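Polyhedrin (Simulium ubiquitum cypovirus, PDB 5A9A) forms the crystalline matrix of the polyhedra, the occlusion bodies of this insect virus, and binds uridine 5'-triphosphate within it. Local coordinates at residues A[78-82]-A[93-99]; A[42-48]-A[66-70]; A[103-109]-A[158-164]. All coordinates share one frame; numbering follows the deposited sequence.

Overall arrangement
The three contacts run from the central sheet out to the nucleotide site. Along the chain they close in series, contact 2 first, then contact 1, then contact 3. Contact 3 joins neighbouring strands 105-111 and 157-163 of a six-stranded antiparallel sheet, its centre about 9 Å from that of the chain. Contact 2, centred about 12 Å from contact 3, ties the turn between strands 34-41 and 47-54 of that sheet to a loop, 66-70. Contact 1, about 16 Å beyond contact 2 by centres, pairs helix 76-87 with loop 93-99, both of which bind UTP. Lys-43 of contact 2 forms a salt bridge with Glu-98 of contact 1, linking the hairpin turn to the ligand site.

Contact 1: A[78-82]-A[93-99]; sequences RHKEF and DSHHPEL. With UTP (uridine 5'-triphosphate), chain B.
Leu-99 lies over the face of the Phe-82 ring, and this CH-pi packing is the tight part of the contact, behind the nucleotide pocket. CG of Leu-99 sits 3.5 Å from the Phe-82 ring centroid and only 14° off the normal. The Phe-82 ring reaches from helix 76-87 to the loop, where its edge meets the carbonyl oxygens of His-96 and Pro-97. CD2 of Leu-99 touches both the Phe-82 ring and the base, 3.4 Å from N3 of UTP.

Toward Asp-93 the packing gives way to polar contacts at a more exposed margin. The amide N of Asp-93 donates to OE1 of Glu-81 at 2.8 Å, reaching the oxygen from above the carboxylate plane, and a water joins the carbonyl oxygen of Arg-78 to OG of Ser-94. In turn, OD1 of Asp-93 accepts a bond from NE2 of His-95.

The helix and the loop also grasp UTP together. NE2 of His-79 donates to O4 of the base at 2.8 Å, while Asp-71 holds ND1 of the same ring. Bent at chi3 (-52°), the Arg-78 chain lays one face of its guanidinium against the ribose carbons; its NH2 makes a weak bond to O3B. NE2 of His-96 points almost straight at O3G, 2.9 Å away with an angle of 172°. His-79 thus holds the base and His-96 the gamma phosphate, while Arg-78 spans base, ribose and phosphates, and its cationic group would be expected to offset part of the phosphate charge.

Contact 2: A[42-48]-A[66-70]; sequences YKNGSYR and DMLYM
Tyr-69 turns its ring edge toward the face of Tyr-42, a T-shaped pair that seats loop 66-70 against the beta hairpin formed by strands 34-41 and 47-54. The ring planes stand 60° apart and the centroids 4.6 Å apart, with CD1 of Tyr-69 over the centre of the Tyr-42 ring. CB of Tyr-69 adds a CH-pi contact to that face.

The phenol of Tyr-42 continues into a polar cluster. Its OH donates to the carbonyl oxygen of Met-67 at 2.9 Å and accepts from NE of Arg-48, also at 2.9 Å. A bend at chi3 (61°) brings the Arg-48 guanidinium against the loop backbone: NH2 donates to the carbonyl oxygen of Asp-66 at 2.7 Å, and the carbonyl oxygen of Leu-68 lies over the centre of the guanidinium face. One arginine thus bonds to one carbonyl of loop 66-70 and sets its face against another.

Farther out, the hairpin turn is fixed by its own bonds. Residues 42-45 make a type I turn, and OD1 of Asn-44 accepts from N of Ser-46 in an Asx turn, leaving ND2 for a weak bond to OH of Tyr-69. Tyr-207 on strand 201-208 flanks the loop, packing edge-to-face with Tyr-69 and donating to its carbonyl oxygen. A water links the two sides, 2.6 Å from both OH of Tyr-69 and the carbonyl oxygen of Tyr-47.

Contact 3: A[103-109]-A[158-164]; sequences PVAIMIS and RFLYIPL
The carbonyl oxygen of Ile-162 receives the amide N of Ile-106 at 2.7 Å, in the carbonyl plane, and is also approached at 3.2 Å by CA of Ala-105 in a CA-H...O contact. The reciprocal bond, from N of Ile-162 to the carbonyl oxygen of Ile-106, is equally short, so the pair is clasped from both directions. Two residues along, Ile-108 and Leu-160 form another hydrogen-bonded pair, with 2.9 Å between N of Ile-108 and the carbonyl oxygen of Leu-160. The contact ends less regularly at Leu-164, whose N reaches the carbonyl oxygen of Val-104 from well above the carbonyl plane.

These bonds join strands 105-111 and 157-163, antiparallel neighbours inside a six-stranded sheet; their short segments run at 169° to each other. Strand 34-41 lies on the far flank of 105-111, bonding to it through Ile-39 and Ile-41 among others. One face of the pair carries Ile-106, Ile-108, Leu-160 and Ile-162, and Val-121 of strand 120-124, from the four-stranded sheet, packs against it. Leu-164 extends this apolar layer, its CD1 touching both CG of Pro-103 and CG1 of Ile-106, 3.7 Å from each.

The reverse face is more aromatic. Phe-159, its CG anti to the backbone N (chi1 -169°), leans across the strand boundary so that CZ touches CB of Met-107 at 3.7 Å. SD of Met-107 completes a Met-aromatic contact at the edge of that ring, 5.0 Å from the Phe-159 centroid, while CB of Ser-109 meets another part of the edge. Tyr-161 reaches diagonally toward Ala-105, and its OH stands 3.5 Å from CB of Ala-105.

Contact 1: A[78-82]-A[93-99]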
loop_
_atom_site.group_PDB
_atom_site.type_symbol
_atom_site.label_atom_id
_atom_site.label_comp_id
_atom_site.label_asym_id
_atom_site.label_seq_id
_atom_site.Cartn_x
_atom_site.Cartn_y
_atom_site.Cartn_z
ATOM N N ARG A 78 12.482 9.239 21.640
ATOM C CA ARG A 78 13.867 8.983 21.277
ATOM C C ARG A 78 13.995 8.732 19.779
ATOM O O ARG A 78 14.901 9.248 19.125
ATOM C CB ARG A 78 14.402 7.773 22.043
ATOM C CG ARG A 78 15.804 7.355 21.629
ATOM C CD ARG A 78 16.291 6.164 22.436
ATOM N NE ARG A 78 16.145 6.386 23.872
ATOM C CZ ARG A 78 16.966 7.132 24.603
ATOM N NH1 ARG A 78 17.998 7.747 24.038
ATOM N NH2 ARG A 78 16.751 7.273 25.904
ATOM N N HIS A 79 13.080 7.935 19.238
ATOM C CA HIS A 79 13.139 7.557 17.831
ATOM C C HIS A 79 12.751 8.721 16.920
ATOM O O HIS A 79 13.316 8.886 15.839
ATOM C CB HIS A 79 12.256 6.335 17.573
ATOM C CG HIS A 79 12.773 5.081 18.208
ATOM N ND1 HIS A 79 12.000 3.952 18.376
ATOM C CD2 HIS A 79 13.993 4.778 18.713
ATOM C CE1 HIS A 79 12.720 3.011 18.959
ATOM N NE2 HIS A 79 13.933 3.487 19.175
ATOM N N LYS A 80 11.795 9.531 17.362
ATOM C CA LYS A 80 11.422 10.731 16.622
ATOM C C LYS A 80 12.605 11.686 16.499
ATOM O O LYS A 80 12.892 12.196 15.414
ATOM C CB LYS A 80 10.258 11.456 17.300
ATOM C CG LYS A 80 9.883 12.763 16.613
ATOM C CD LYS A 80 8.700 13.437 17.283
ATOM C CE LYS A 80 9.105 14.142 18.565
ATOM N NZ LYS A 80 7.925 14.717 19.266
ATOM N N GLU A 81 13.286 11.933 17.614
ATOM C CA GLU A 81 14.386 12.889 17.632
ATOM C C GLU A 81 15.567 12.382 16.816
ATOM O O GLU A 81 16.225 13.150 16.114
ATOM C CB GLU A 81 14.830 13.176 19.067
ATOM C CG GLU A 81 13.761 13.827 19.923
ATOM C CD GLU A 81 13.237 15.115 19.318
ATOM O OE1 GLU A 81 13.910 15.682 18.426
ATOM O OE2 GLU A 81 12.151 15.563 19.736
ATOM N N PHE A 82 15.842 11.086 16.907
ATOM C CA PHE A 82 16.919 10.510 16.117
ATOM C C PHE A 82 16.577 10.646 14.635
ATOM O O PHE A 82 17.431 10.991 13.819
ATOM C CB PHE A 82 17.155 9.043 16.478
ATOM C CG PHE A 82 18.501 8.529 16.046
ATOM C CD1 PHE A 82 18.698 8.055 14.755
ATOM C CD2 PHE A 82 19.573 8.536 16.925
ATOM C CE1 PHE A 82 19.939 7.586 14.356
ATOM C CE2 PHE A 82 20.815 8.068 16.531
ATOM C CZ PHE A 82 20.998 7.593 15.245
ATOM N N ASP A 93 16.521 16.686 18.850
ATOM C CA ASP A 93 17.017 16.684 20.220
ATOM C C ASP A 93 17.492 15.269 20.538
ATOM O O ASP A 93 16.905 14.564 21.358
ATOM C CB ASP A 93 15.928 17.135 21.196
ATOM C CG ASP A 93 16.462 17.377 22.593
ATOM O OD1 ASP A 93 17.699 17.398 22.762
ATOM O OD2 ASP A 93 15.644 17.552 23.521
ATOM N N SER A 94 18.564 14.867 19.863
ATOM C CA SER A 94 19.083 13.508 19.942
ATOM C C SER A 94 20.535 13.554 20.411
ATOM O O SER A 94 21.328 14.339 19.895
ATOM C CB SER A 94 18.969 12.841 18.569
ATOM O OG SER A 94 19.591 11.570 18.546
ATOM N N HIS A 95 20.881 12.712 21.382
ATOM C CA HIS A 95 22.145 12.863 22.098
ATOM C C HIS A 95 23.138 11.716 21.921
ATOM O O HIS A 95 24.165 11.698 22.594
ATOM C CB HIS A 95 21.880 13.020 23.599
ATOM C CG HIS A 95 20.677 13.849 23.921
ATOM N ND1 HIS A 95 19.772 13.494 24.898
ATOM C CD2 HIS A 95 20.233 15.021 23.404
ATOM C CE1 HIS A 95 18.819 14.406 24.965
ATOM N NE2 HIS A 95 19.075 15.343 24.069
ATOM N N HIS A 96 22.846 10.762 21.041
ATOM C CA HIS A 96 23.758 9.637 20.833
ATOM C C HIS A 96 23.992 9.385 19.349
ATOM O O HIS A 96 23.071 9.519 18.545
ATOM C CB HIS A 96 23.212 8.364 21.487
ATOM C CG HIS A 96 22.949 8.502 22.955
ATOM N ND1 HIS A 96 23.960 8.628 23.883
ATOM C CD2 HIS A 96 21.791 8.517 23.656
ATOM C CE1 HIS A 96 23.434 8.728 25.091
ATOM N NE2 HIS A 96 22.119 8.664 24.981
ATOM N N PRO A 97 25.230 9.016 18.981
ATOM C CA PRO A 97 25.536 8.766 17.569
ATOM C C PRO A 97 24.704 7.641 16.956
ATOM O O PRO A 97 24.350 7.743 15.783
ATOM C CB PRO A 97 27.020 8.391 17.593
ATOM C CG PRO A 97 27.553 9.073 18.805
ATOM C CD PRO A 97 26.444 8.979 19.815
ATOM N N GLU A 98 24.392 6.601 17.724
ATOM C CA GLU A 98 23.650 5.465 17.184
ATOM C C GLU A 98 22.491 5.024 18.078
ATOM O O GLU A 98 22.509 5.226 19.293
ATOM C CB GLU A 98 24.593 4.283 16.947
ATOM C CG GLU A 98 25.662 4.549 15.905
ATOM C CD GLU A 98 26.550 3.342 15.654
ATOM O OE1 GLU A 98 26.138 2.215 15.996
ATOM O OE2 GLU A 98 27.657 3.525 15.107
ATOM N N LEU A 99 21.482 4.424 17.452
ATOM C CA LEU A 99 20.365 3.838 18.174
ATOM C C LEU A 99 20.636 2.361 18.433
ATOM O O LEU A 99 21.144 1.654 17.562
ATOM C CB LEU A 99 19.070 3.958 17.367
ATOM C CG LEU A 99 18.387 5.320 17.235
ATOM C CD1 LEU A 99 17.108 5.159 16.426
ATOM C CD2 LEU A 99 18.081 5.927 18.593
HETATM P PA UTP B . 18.736 6.042 29.486
HETATM O O1A UTP B . 20.117 6.573 29.192
HETATM O O2A UTP B . 18.564 4.718 30.188
HETATM O O3A UTP B . 17.915 7.163 30.301
HETATM O "O5'" UTP B . 17.929 5.954 28.099
HETATM P PB UTP B . 18.141 8.737 30.049
HETATM O O1B UTP B . 16.894 9.451 30.508
HETATM O O2B UTP B . 19.484 9.118 30.619
HETATM O O3B UTP B . 18.213 8.879 28.446
HETATM P PG UTP B . 19.189 9.948 27.740
HETATM O O1G UTP B . 19.681 10.794 28.887
HETATM O O2G UTP B . 18.306 10.676 26.763
HETATM O O3G UTP B . 20.234 9.072 27.098
HETATM C "C5'" UTP B . 17.571 4.694 27.537
HETATM C "C4'" UTP B . 18.662 4.234 26.579
HETATM O "O4'" UTP B . 18.134 3.429 25.523
HETATM C "C1'" UTP B . 18.997 3.562 24.394
HETATM C "C2'" UTP B . 19.549 4.978 24.454
HETATM O "O2'" UTP B . 20.933 5.028 24.094
HETATM C "C3'" UTP B . 19.367 5.400 25.903
HETATM O "O3'" UTP B . 20.631 5.637 26.520
HETATM N N1 UTP B . 18.288 3.265 23.147
HETATM C C6 UTP B . 17.139 2.585 23.182
HETATM C C2 UTP B . 18.825 3.664 21.908
HETATM O O2 UTP B . 19.900 4.290 21.871
HETATM N N3 UTP B . 18.186 3.380 20.770
HETATM C C4 UTP B . 17.031 2.703 20.784
HETATM O O4 UTP B . 16.444 2.443 19.713
HETATM C C5 UTP B . 16.483 2.292 21.994
HETATM O O HOH W 1 17.588 9.941 20.008
#

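Contact 2: A[42-48]-A[66-70]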
loop_
_atom_site.group_PDB
_atom_site.type_symbol
_atom_site.label_atom_id
_atom_site.label_comp_id
_atom_site.label_asym_id
_atom_site.label_seq_id
_atom_site.Cartn_x
_atom_site.Cartn_y
_atom_site.Cartn_z
ATOM N N TYR A 42 20.033 -7.281 14.481
ATOM C CA TYR A 42 20.143 -6.154 15.403
ATOM C C TYR A 42 21.295 -6.287 16.393
ATOM O O TYR A 42 21.960 -7.322 16.460
ATOM C CB TYR A 42 18.811 -5.952 16.127
ATOM C CG TYR A 42 17.727 -5.503 15.179
ATOM C CD1 TYR A 42 16.976 -6.427 14.462
ATOM C CD2 TYR A 42 17.483 -4.155 14.967
ATOM C CE1 TYR A 42 15.999 -6.023 13.581
ATOM C CE2 TYR A 42 16.506 -3.737 14.089
ATOM C CZ TYR A 42 15.766 -4.674 13.397
ATOM O OH TYR A 42 14.797 -4.263 12.513
ATOM N N LYS A 43 21.525 -5.219 17.153
ATOM C CA LYS A 43 22.664 -5.141 18.055
ATOM C C LYS A 43 22.516 -6.060 19.262
ATOM O O LYS A 43 23.464 -6.233 20.026
ATOM C CB LYS A 43 22.871 -3.698 18.520
ATOM C CG LYS A 43 23.387 -2.764 17.433
ATOM C CD LYS A 43 23.311 -1.311 17.876
ATOM C CE LYS A 43 23.734 -0.357 16.771
ATOM N NZ LYS A 43 25.205 -0.130 16.737
ATOM N N ASN A 44 21.332 -6.640 19.439
ATOM C CA ASN A 44 21.134 -7.639 20.485
ATOM C C ASN A 44 21.311 -9.051 19.931
ATOM O O ASN A 44 21.070 -10.034 20.627
ATOM C CB ASN A 44 19.758 -7.491 21.142
ATOM C CG ASN A 44 18.617 -7.681 20.163
ATOM O OD1 ASN A 44 18.829 -7.973 18.985
ATOM N ND2 ASN A 44 17.392 -7.529 20.655
ATOM N N GLY A 45 21.731 -9.140 18.672
ATOM C CA GLY A 45 22.034 -10.416 18.051
ATOM C C GLY A 45 20.805 -11.180 17.591
ATOM O O GLY A 45 20.909 -12.330 17.161
ATOM N N SER A 46 19.639 -10.548 17.677
ATOM C CA SER A 46 18.393 -11.202 17.292
ATOM C C SER A 46 17.873 -10.655 15.969
ATOM O O SER A 46 18.429 -9.706 15.417
ATOM C CB SER A 46 17.337 -11.038 18.384
ATOM O OG SER A 46 17.738 -11.703 19.570
ATOM N N TYR A 47 16.797 -11.259 15.474
ATOM C CA TYR A 47 16.313 -10.982 14.128
ATOM C C TYR A 47 14.876 -10.481 14.102
ATOM O O TYR A 47 14.077 -10.786 14.984
ATOM C CB TYR A 47 16.412 -12.255 13.282
ATOM C CG TYR A 47 17.787 -12.877 13.302
ATOM C CD1 TYR A 47 18.143 -13.784 14.291
ATOM C CD2 TYR A 47 18.732 -12.550 12.339
ATOM C CE1 TYR A 47 19.398 -14.351 14.316
ATOM C CE2 TYR A 47 19.990 -13.110 12.358
ATOM C CZ TYR A 47 20.318 -14.012 13.348
ATOM O OH TYR A 47 21.575 -14.574 13.372
ATOM N N ARG A 48 14.563 -9.704 13.072
ATOM C CA ARG A 48 13.190 -9.341 12.762
ATOM C C ARG A 48 12.936 -9.710 11.309
ATOM O O ARG A 48 13.612 -9.207 10.412
ATOM C CB ARG A 48 12.956 -7.847 12.983
ATOM C CG ARG A 48 11.505 -7.424 12.838
ATOM C CD ARG A 48 11.329 -5.941 13.118
ATOM N NE ARG A 48 12.085 -5.115 12.180
ATOM C CZ ARG A 48 11.561 -4.156 11.420
ATOM N NH1 ARG A 48 10.267 -3.861 11.495
ATOM N NH2 ARG A 48 12.341 -3.467 10.598
ATOM N N ASP A 66 10.953 2.477 9.297
ATOM C CA ASP A 66 10.582 1.072 9.153
ATOM C C ASP A 66 11.736 0.128 9.472
ATOM O O ASP A 66 11.527 -1.072 9.643
ATOM C CB ASP A 66 10.093 0.799 7.725
ATOM C CG ASP A 66 8.776 1.494 7.414
ATOM O OD1 ASP A 66 7.976 1.694 8.349
ATOM O OD2 ASP A 66 8.539 1.838 6.235
ATOM N N MET A 67 12.949 0.667 9.547
ATOM C CA MET A 67 14.135 -0.153 9.771
ATOM C C MET A 67 14.257 -0.576 11.230
ATOM O O MET A 67 14.896 -1.583 11.537
ATOM C CB MET A 67 15.402 0.613 9.367
ATOM C CG MET A 67 15.442 1.070 7.910
ATOM S SD MET A 67 15.717 -0.256 6.712
ATOM C CE MET A 67 17.468 -0.579 6.935
ATOM N N LEU A 68 13.644 0.191 12.128
ATOM C CA LEU A 68 13.867 0.008 13.559
ATOM C C LEU A 68 13.264 -1.287 14.107
ATOM O O LEU A 68 12.293 -1.824 13.573
ATOM C CB LEU A 68 13.340 1.207 14.348
ATOM C CG LEU A 68 13.909 2.568 13.938
ATOM C CD1 LEU A 68 13.439 3.644 14.902
ATOM C CD2 LEU A 68 15.431 2.536 13.877
ATOM N N TYR A 69 13.861 -1.759 15.196
ATOM C CA TYR A 69 13.540 -3.044 15.802
ATOM C C TYR A 69 12.078 -3.166 16.238
ATOM O O TYR A 69 11.386 -4.110 15.850
ATOM C CB TYR A 69 14.459 -3.258 17.006
ATOM C CG TYR A 69 14.418 -4.647 17.599
ATOM C CD1 TYR A 69 14.671 -5.767 16.820
ATOM C CD2 TYR A 69 14.151 -4.834 18.948
ATOM C CE1 TYR A 69 14.651 -7.035 17.367
ATOM C CE2 TYR A 69 14.122 -6.099 19.502
ATOM C CZ TYR A 69 14.377 -7.196 18.707
ATOM O OH TYR A 69 14.349 -8.457 19.254
ATOM N N MET A 70 11.609 -2.220 17.046
ATOM C CA MET A 70 10.258 -2.296 17.594
ATOM C C MET A 70 9.540 -0.951 17.551
ATOM O O MET A 70 8.412 -0.857 17.070
ATOM C CB MET A 70 10.302 -2.823 19.029
ATOM C CG MET A 70 10.735 -4.274 19.119
ATOM S SD MET A 70 10.219 -5.079 20.645
ATOM C CE MET A 70 10.082 -6.772 20.077
HETATM O O HOH W 2 14.142 -10.422 17.607
HETATM O O HOH W 3 8.852 -2.306 9.734
#

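Contact 3: A[103-109]-A[158-164]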
loop_
_atom_site.group_PDB
_atom_site.type_symbol
_atom_site.label_atom_id
_atom_site.label_comp_id
_atom_site.label_asym_id
_atom_site.label_seq_id
_atom_site.Cartn_x
_atom_site.Cartn_y
_atom_site.Cartn_z
ATOM N N PRO A 103 19.218 -1.596 12.785
ATOM C CA PRO A 103 19.857 -2.877 12.459
ATOM C C PRO A 103 21.306 -2.741 12.001
ATOM O O PRO A 103 21.736 -1.660 11.605
ATOM C CB PRO A 103 18.984 -3.421 11.323
ATOM C CG PRO A 103 18.410 -2.211 10.684
ATOM C CD PRO A 103 18.180 -1.234 11.804
ATOM N N VAL A 104 22.044 -3.845 12.060
ATOM C CA VAL A 104 23.447 -3.860 11.653
ATOM C C VAL A 104 23.635 -4.549 10.305
ATOM O O VAL A 104 24.711 -4.477 9.710
ATOM C CB VAL A 104 24.334 -4.579 12.696
ATOM C CG1 VAL A 104 24.465 -3.738 13.957
ATOM C CG2 VAL A 104 23.781 -5.965 13.019
ATOM N N ALA A 105 22.592 -5.219 9.825
ATOM C CA ALA A 105 22.681 -5.938 8.560
ATOM C C ALA A 105 21.309 -6.392 8.081
ATOM O O ALA A 105 20.360 -6.460 8.864
ATOM C CB ALA A 105 23.608 -7.138 8.705
ATOM N N ILE A 106 21.218 -6.702 6.791
ATOM C CA ILE A 106 19.996 -7.239 6.205
ATOM C C ILE A 106 20.306 -8.544 5.485
ATOM O O ILE A 106 21.335 -8.666 4.824
ATOM C CB ILE A 106 19.383 -6.284 5.164
ATOM C CG1 ILE A 106 19.469 -4.830 5.631
ATOM C CG2 ILE A 106 17.939 -6.678 4.875
ATOM C CD1 ILE A 106 19.096 -3.836 4.549
ATOM N N MET A 107 19.414 -9.517 5.617
ATOM C CA MET A 107 19.496 -10.730 4.820
ATOM C C MET A 107 18.199 -10.878 4.039
ATOM O O MET A 107 17.107 -10.716 4.594
ATOM C CB MET A 107 19.725 -11.957 5.700
ATOM C CG MET A 107 21.009 -11.904 6.511
ATOM S SD MET A 107 21.303 -13.427 7.428
ATOM C CE MET A 107 19.917 -13.415 8.561
ATOM N N ILE A 108 18.315 -11.178 2.751
ATOM C CA ILE A 108 17.136 -11.338 1.912
ATOM C C ILE A 108 17.113 -12.703 1.240
ATOM O O ILE A 108 18.004 -13.042 0.457
ATOM C CB ILE A 108 17.051 -10.244 0.835
ATOM C CG1 ILE A 108 17.073 -8.859 1.488
ATOM C CG2 ILE A 108 15.783 -10.417 0.009
ATOM C CD1 ILE A 108 16.964 -7.715 0.505
ATOM N N SER A 109 16.087 -13.480 1.566
ATOM C CA SER A 109 15.864 -14.774 0.943
ATOM C C SER A 109 14.748 -14.638 -0.086
ATOM O O SER A 109 13.585 -14.466 0.272
ATOM C CB SER A 109 15.480 -15.806 2.003
ATOM O OG SER A 109 15.097 -17.031 1.406
ATOM N N ARG A 158 17.621 -17.620 -4.050
ATOM C CA ARG A 158 18.902 -16.944 -3.886
ATOM C C ARG A 158 18.873 -16.110 -2.611
ATOM O O ARG A 158 17.800 -15.747 -2.131
ATOM C CB ARG A 158 19.210 -16.069 -5.103
ATOM C CG ARG A 158 19.153 -16.831 -6.417
ATOM C CD ARG A 158 19.820 -16.072 -7.551
ATOM N NE ARG A 158 19.756 -16.821 -8.804
ATOM C CZ ARG A 158 20.186 -16.366 -9.978
ATOM N NH1 ARG A 158 20.717 -15.154 -10.075
ATOM N NH2 ARG A 158 20.082 -17.130 -11.057
ATOM N N PHE A 159 20.054 -15.804 -2.081
ATOM C CA PHE A 159 20.184 -15.238 -0.743
ATOM C C PHE A 159 21.204 -14.098 -0.762
ATOM O O PHE A 159 22.306 -14.254 -1.290
ATOM C CB PHE A 159 20.629 -16.347 0.216
ATOM C CG PHE A 159 20.545 -15.982 1.670
ATOM C CD1 PHE A 159 19.337 -16.035 2.345
ATOM C CD2 PHE A 159 21.679 -15.614 2.368
ATOM C CE1 PHE A 159 19.264 -15.713 3.691
ATOM C CE2 PHE A 159 21.613 -15.293 3.710
ATOM C CZ PHE A 159 20.403 -15.342 4.372
ATOM N N LEU A 160 20.832 -12.953 -0.194
ATOM C CA LEU A 160 21.698 -11.774 -0.218
ATOM C C LEU A 160 21.979 -11.248 1.187
ATOM O O LEU A 160 21.068 -11.122 2.005
ATOM C CB LEU A 160 21.060 -10.665 -1.058
ATOM C CG LEU A 160 21.863 -9.371 -1.201
ATOM C CD1 LEU A 160 23.087 -9.585 -2.081
ATOM C CD2 LEU A 160 20.988 -8.268 -1.773
ATOM N N TYR A 161 23.245 -10.937 1.454
ATOM C CA TYR A 161 23.639 -10.314 2.714
ATOM C C TYR A 161 24.025 -8.856 2.485
ATOM O O TYR A 161 24.796 -8.542 1.578
ATOM C CB TYR A 161 24.812 -11.068 3.347
ATOM C CG TYR A 161 25.297 -10.457 4.645
ATOM C CD1 TYR A 161 26.277 -9.473 4.648
ATOM C CD2 TYR A 161 24.766 -10.856 5.865
ATOM C CE1 TYR A 161 26.724 -8.913 5.830
ATOM C CE2 TYR A 161 25.204 -10.299 7.050
ATOM C CZ TYR A 161 26.180 -9.328 7.028
ATOM O OH TYR A 161 26.616 -8.769 8.207
ATOM N N ILE A 162 23.483 -7.968 3.310
ATOM C CA ILE A 162 23.791 -6.548 3.208
ATOM C C ILE A 162 24.246 -6.009 4.556
ATOM O O ILE A 162 23.456 -5.937 5.493
ATOM C CB ILE A 162 22.562 -5.734 2.755
ATOM C CG1 ILE A 162 22.030 -6.267 1.424
ATOM C CG2 ILE A 162 22.916 -4.260 2.640
ATOM C CD1 ILE A 162 20.807 -5.527 0.920
ATOM N N PRO A 163 25.522 -5.625 4.663
ATOM C CA PRO A 163 25.950 -4.993 5.912
ATOM C C PRO A 163 25.465 -3.554 5.991
ATOM O O PRO A 163 25.514 -2.834 4.993
ATOM C CB PRO A 163 27.475 -5.034 5.819
ATOM C CG PRO A 163 27.756 -4.995 4.361
ATOM C CD PRO A 163 26.627 -5.740 3.694
ATOM N N LEU A 164 24.982 -3.147 7.159
ATOM C CA LEU A 164 24.639 -1.752 7.387
ATOM C C LEU A 164 25.682 -1.147 8.322
ATOM O O LEU A 164 25.675 -1.407 9.524
ATOM C CB LEU A 164 23.230 -1.627 7.975
ATOM C CG LEU A 164 22.097 -2.218 7.124
ATOM C CD1 LEU A 164 20.754 -2.123 7.844
ATOM C CD2 LEU A 164 22.017 -1.534 5.765
HETATM O O HOH W 4 24.462 -0.184 11.831
#